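PDB 2AVT: DNA polymerase III beta subunit from Streptococcus pyogenes, which probably encircles DNA as a ring-shaped sliding clamp, tethering the replicative polymerase to its template so that synthesis stays processive. Local coordinates for residues Ala14-Thr18 and Glu55-Pro59; Arg184-Arg188 and Thr252-Leu256. All coordinates share one frame; numbering follows the deposited sequence.

Contact 1: Ala14-Thr18 and Glu55-Pro59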
loop_
_atom_site.group_PDB
_atom_site.type_symbol
_atom_site.label_atom_id
_atom_site.label_comp_id
_atom_site.label_asym_id
_atom_site.label_seq_id
_atom_site.Cartn_x
_atom_site.Cartn_y
_atom_site.Cartn_z
ATOM N N ALA A 14 -13.503 14.571 -9.518
ATOM C CA ALA A 14 -14.406 15.224 -8.572
ATOM C C ALA A 14 -15.001 14.240 -7.555
ATOM O O ALA A 14 -15.225 14.593 -6.401
ATOM C CB ALA A 14 -15.534 15.931 -9.329
ATOM N N LEU A 15 -15.272 13.014 -7.998
ATOM C CA LEU A 15 -15.827 11.989 -7.122
ATOM C C LEU A 15 -14.823 11.579 -6.055
ATOM O O LEU A 15 -15.173 11.448 -4.885
ATOM C CB LEU A 15 -16.242 10.752 -7.935
ATOM C CG LEU A 15 -17.536 10.887 -8.740
ATOM C CD1 LEU A 15 -17.684 9.729 -9.748
ATOM C CD2 LEU A 15 -18.707 10.923 -7.772
ATOM N N ASN A 16 -13.575 11.369 -6.457
ATOM C CA ASN A 16 -12.544 10.963 -5.513
ATOM C C ASN A 16 -12.249 12.042 -4.485
ATOM O O ASN A 16 -11.797 11.745 -3.389
ATOM C CB ASN A 16 -11.258 10.595 -6.243
ATOM C CG ASN A 16 -11.385 9.300 -7.015
ATOM O OD1 ASN A 16 -12.258 8.481 -6.730
ATOM N ND2 ASN A 16 -10.499 9.097 -7.985
ATOM N N THR A 17 -12.492 13.297 -4.843
ATOM C CA THR A 17 -12.259 14.397 -3.913
ATOM C C THR A 17 -13.342 14.383 -2.841
ATOM O O THR A 17 -13.068 14.536 -1.650
ATOM C CB THR A 17 -12.330 15.753 -4.623
ATOM O OG1 THR A 17 -11.282 15.836 -5.595
ATOM C CG2 THR A 17 -12.176 16.882 -3.622
ATOM N N THR A 18 -14.580 14.215 -3.289
ATOM C CA THR A 18 -15.731 14.183 -2.402
ATOM C C THR A 18 -15.660 12.964 -1.477
ATOM O O THR A 18 -16.034 13.041 -0.305
ATOM C CB THR A 18 -17.036 14.117 -3.219
ATOM O OG1 THR A 18 -17.056 15.186 -4.178
ATOM C CG2 THR A 18 -18.242 14.246 -2.300
ATOM N N GLU A 55 -18.855 19.532 -0.286
ATOM C CA GLU A 55 -19.809 19.813 -1.358
ATOM C C GLU A 55 -18.946 20.295 -2.515
ATOM O O GLU A 55 -18.384 21.393 -2.480
ATOM C CB GLU A 55 -20.823 20.884 -0.951
ATOM C CG GLU A 55 -21.983 20.339 -0.129
ATOM C CD GLU A 55 -23.015 21.394 0.232
ATOM O OE1 GLU A 55 -23.384 22.226 -0.597
ATOM O OE2 GLU A 55 -23.504 21.348 1.470
ATOM N N ASN A 56 -18.829 19.452 -3.531
ATOM C CA ASN A 56 -17.990 19.748 -4.682
ATOM C C ASN A 56 -18.841 19.831 -5.940
ATOM O O ASN A 56 -19.522 18.875 -6.329
ATOM C CB ASN A 56 -16.907 18.666 -4.794
ATOM C CG ASN A 56 -15.900 18.942 -5.903
ATOM O OD1 ASN A 56 -15.776 20.066 -6.393
ATOM N ND2 ASN A 56 -15.160 17.913 -6.287
ATOM N N THR A 57 -18.795 20.999 -6.567
ATOM C CA THR A 57 -19.581 21.264 -7.751
ATOM C C THR A 57 -18.792 21.261 -9.047
ATOM O O THR A 57 -17.723 21.869 -9.140
ATOM C CB THR A 57 -20.296 22.636 -7.632
ATOM O OG1 THR A 57 -21.222 22.601 -6.540
ATOM C CG2 THR A 57 -21.044 22.967 -8.925
ATOM N N ILE A 58 -19.329 20.561 -10.040
ATOM C CA ILE A 58 -18.738 20.511 -11.369
ATOM C C ILE A 58 -19.644 21.454 -12.158
ATOM O O ILE A 58 -20.825 21.165 -12.371
ATOM C CB ILE A 58 -18.833 19.117 -12.000
ATOM C CG1 ILE A 58 -18.109 18.084 -11.136
ATOM C CG2 ILE A 58 -18.203 19.142 -13.394
ATOM C CD1 ILE A 58 -18.453 16.666 -11.532
ATOM N N PRO A 59 -19.107 22.612 -12.568
ATOM C CA PRO A 59 -19.813 23.649 -13.328
ATOM C C PRO A 59 -20.083 23.315 -14.792
ATOM O O PRO A 59 -19.267 22.687 -15.454
ATOM C CB PRO A 59 -18.885 24.847 -13.196
ATOM C CG PRO A 59 -17.533 24.189 -13.255
ATOM C CD PRO A 59 -17.714 23.018 -12.304
#

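Contact 2: Arg184-Arg188 and Thr252-Leu256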
loop_
_atom_site.group_PDB
_atom_site.type_symbol
_atom_site.label_atom_id
_atom_site.label_comp_id
_atom_site.label_asym_id
_atom_site.label_seq_id
_atom_site.Cartn_x
_atom_site.Cartn_y
_atom_site.Cartn_z
ATOM N N ARG A 184 4.655 17.085 23.560
ATOM C CA ARG A 184 5.300 17.928 22.567
ATOM C C ARG A 184 4.252 18.915 22.055
ATOM O O ARG A 184 3.056 18.676 22.166
ATOM C CB ARG A 184 5.873 17.062 21.437
ATOM C CG ARG A 184 4.858 16.286 20.630
ATOM C CD ARG A 184 5.598 15.077 20.083
ATOM N NE ARG A 184 5.105 14.573 18.804
ATOM C CZ ARG A 184 3.829 14.357 18.519
ATOM N NH1 ARG A 184 2.893 14.612 19.421
ATOM N NH2 ARG A 184 3.499 13.861 17.335
ATOM N N MET A 185 4.721 20.011 21.476
ATOM C CA MET A 185 3.846 21.075 21.009
ATOM C C MET A 185 4.424 21.767 19.790
ATOM O O MET A 185 5.637 21.811 19.624
ATOM C CB MET A 185 3.673 22.078 22.152
ATOM C CG MET A 185 2.965 23.359 21.781
ATOM S SD MET A 185 2.963 24.490 23.199
ATOM C CE MET A 185 4.563 25.175 23.039
ATOM N N SER A 186 3.542 22.311 18.960
ATOM C CA SER A 186 3.932 23.018 17.750
ATOM C C SER A 186 3.074 24.271 17.627
ATOM O O SER A 186 1.841 24.209 17.763
ATOM C CB SER A 186 3.718 22.132 16.527
ATOM O OG SER A 186 4.269 22.747 15.381
ATOM N N GLN A 187 3.728 25.406 17.374
ATOM C CA GLN A 187 3.039 26.694 17.253
ATOM C C GLN A 187 3.475 27.559 16.064
ATOM O O GLN A 187 4.663 27.692 15.764
ATOM C CB GLN A 187 3.236 27.502 18.531
ATOM C CG GLN A 187 2.639 28.899 18.484
ATOM C CD GLN A 187 3.208 29.801 19.564
ATOM O OE1 GLN A 187 4.361 30.244 19.487
ATOM N NE2 GLN A 187 2.413 30.060 20.583
ATOM N N ARG A 188 2.490 28.168 15.411
ATOM C CA ARG A 188 2.742 29.036 14.270
ATOM C C ARG A 188 2.045 30.374 14.508
ATOM O O ARG A 188 0.838 30.422 14.736
ATOM C CB ARG A 188 2.209 28.395 12.981
ATOM C CG ARG A 188 2.466 29.201 11.703
ATOM C CD ARG A 188 3.959 29.274 11.355
ATOM N NE ARG A 188 4.222 30.152 10.210
ATOM C CZ ARG A 188 3.907 29.864 8.950
ATOM N NH1 ARG A 188 3.320 28.713 8.650
ATOM N NH2 ARG A 188 4.166 30.739 7.986
ATOM N N THR A 252 -1.604 27.424 26.508
ATOM C CA THR A 252 -0.333 26.991 25.950
ATOM C C THR A 252 0.723 28.100 25.877
ATOM O O THR A 252 1.913 27.823 25.759
ATOM C CB THR A 252 -0.550 26.378 24.548
ATOM O OG1 THR A 252 0.689 25.861 24.055
ATOM C CG2 THR A 252 -1.088 27.421 23.587
ATOM N N ASP A 253 0.292 29.357 25.944
ATOM C CA ASP A 253 1.247 30.461 25.903
ATOM C C ASP A 253 2.149 30.342 27.126
ATOM O O ASP A 253 3.350 30.605 27.061
ATOM C CB ASP A 253 0.529 31.816 25.937
ATOM C CG ASP A 253 -0.366 32.034 24.736
ATOM O OD1 ASP A 253 0.055 31.685 23.616
ATOM O OD2 ASP A 253 -1.485 32.565 24.907
ATOM N N ARG A 254 1.548 29.924 28.237
ATOM C CA ARG A 254 2.253 29.762 29.502
ATOM C C ARG A 254 3.298 28.653 29.465
ATOM O O ARG A 254 3.948 28.380 30.473
ATOM C CB ARG A 254 1.248 29.492 30.620
ATOM N N LEU A 255 3.463 28.020 28.306
ATOM C CA LEU A 255 4.432 26.938 28.159
ATOM C C LEU A 255 5.687 27.363 27.406
ATOM O O LEU A 255 6.698 26.662 27.432
ATOM C CB LEU A 255 3.793 25.742 27.441
ATOM C CG LEU A 255 2.751 24.930 28.215
ATOM C CD1 LEU A 255 2.199 23.826 27.331
ATOM C CD2 LEU A 255 3.388 24.338 29.463
ATOM N N LEU A 256 5.624 28.504 26.727
ATOM C CA LEU A 256 6.776 28.988 25.975
ATOM C C LEU A 256 7.940 29.270 26.922
ATOM O O LEU A 256 7.760 29.878 27.978
ATOM C CB LEU A 256 6.410 30.255 25.197
ATOM C CG LEU A 256 5.321 30.075 24.137
ATOM C CD1 LEU A 256 5.054 31.399 23.440
ATOM C CD2 LEU A 256 5.758 29.024 23.133
#

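Contact 1: Ala14-Thr18 and Glu55-Pro59
The carboxamide of Asn-56 pushes its nitrogen end into the side of helix 14-18, with the methyl of Ala-14 toward one face and Thr-17 toward the other. Ala-14 CB lies 3.6 Å from Asn-56 ND2, while Thr-17 CB approaches ND2 from across the amide at 3.9 Å. At the nitrogen end, ND2 gives a weak, bent hydrogen bond to Ala-14 O (3.3 Å, N-H...O angle 141°).

That carbonyl oxygen is already well used. Thr-18 donates to it twice, through its backbone N and through OG1, the latter at 2.9 Å from Ala-14 O, and the two donors come from opposite faces of the carbonyl plane. Threonine suits this position because its hydroxyl, lying beside its own backbone N (chi1 -53°), reaches back one helical turn. OG1 thereby also meets the aliphatic part of the asparagine, 3.5 Å from Asn-56 CB. Thr-17 repeats the pattern with His-13 O, keeping its hydroxyl within the helix. Alanine is small enough to let the strand come close, and its CB also rests 3.7 Å from Ile-58 CD1, an apolar touch next to the polar one.

Residues 14-18, the end of helix 8-18, run alongside 55-59 of strand 52-59 in nearly the opposite direction (171° between the short-segment axes), in the N-terminal clamp domain. Leu-45 of adjacent strand 42-48 extends the floor beneath Ala-14, Leu-15 and Thr-18; Leu-15 also packs on Phe-82 and Ile-83 of helix 79-88, and Ile-238 of strand 238-243 touches Asn-56 on the strand's other flank.

Contact 2: Arg184-Arg188 and Thr252-Leu256
Met-185 stretches from its strand with CG anti to the backbone N (chi1 171°) and then bends at its last torsion (chi3 82°), a turn that lays its methyl against Leu-256: CE is 4.0 Å from Leu-256 CD2, the two side chains meeting at about a right angle. Two residues on, Gln-187 projects from the same face of the strand, also anti at chi1 but extended beyond CG, and brings its amide up to the same leucine from a second direction.

Leu-256 CD2 lies above the plane of the Gln-187 amide but displaced beyond its end, 4.1 Å from OE1, while CD1 is closer to that plane, 4.1 Å from NE2. Leucine fits here because one methyl, CD2, can touch both Met-185 and Gln-187 while the other, CD1, lies against the amide alone. Leu-255 adds a looser apolar touch, CD1 to Met-185 SD at 4.3 Å. Both leucines are presented by a short 3-10 turn, fixed by Leu-255 N bonding to Thr-252 O (3.0 Å).

Polar pairing contributes little. Gln-187 NE2 and Asp-253 OD1 are 4.2 Å apart, too far for a bond, and OD1 instead makes a salt bridge to Lys-176 on adjacent strand 174-180. Thr-252 OG1 is buried without a partner in the model, and its short approach to the methionine sulfur is doubtful. What joins strand to turn is therefore mainly dispersion and the hydrophobic effect, suited to a flexible thioether. In related clamps the corresponding region between central and C-terminal domains forms a hydrophobic pocket that receives partner peptides, a role consistent with this apolar surface.

The two contacts follow one another along the chain, 14-18 with 55-59 closing before 184-188 with 252-256 opens, and they lie on opposite sides of the chain's centre, their own centres 37 Å apart and their nearest atoms about 23 Å apart. They share no sheet. Contact 1 rests on the antiparallel sheet that runs from the N-terminal into the central domain through strands 52-59 and 238-243; contact 2 uses the sheet that joins the central domain to the C-terminal one through strands 184-191 and 367-372. Each contact thus sits beside one of the two seams linking three clamp domains, whose repetition in two subunits would complete a ring.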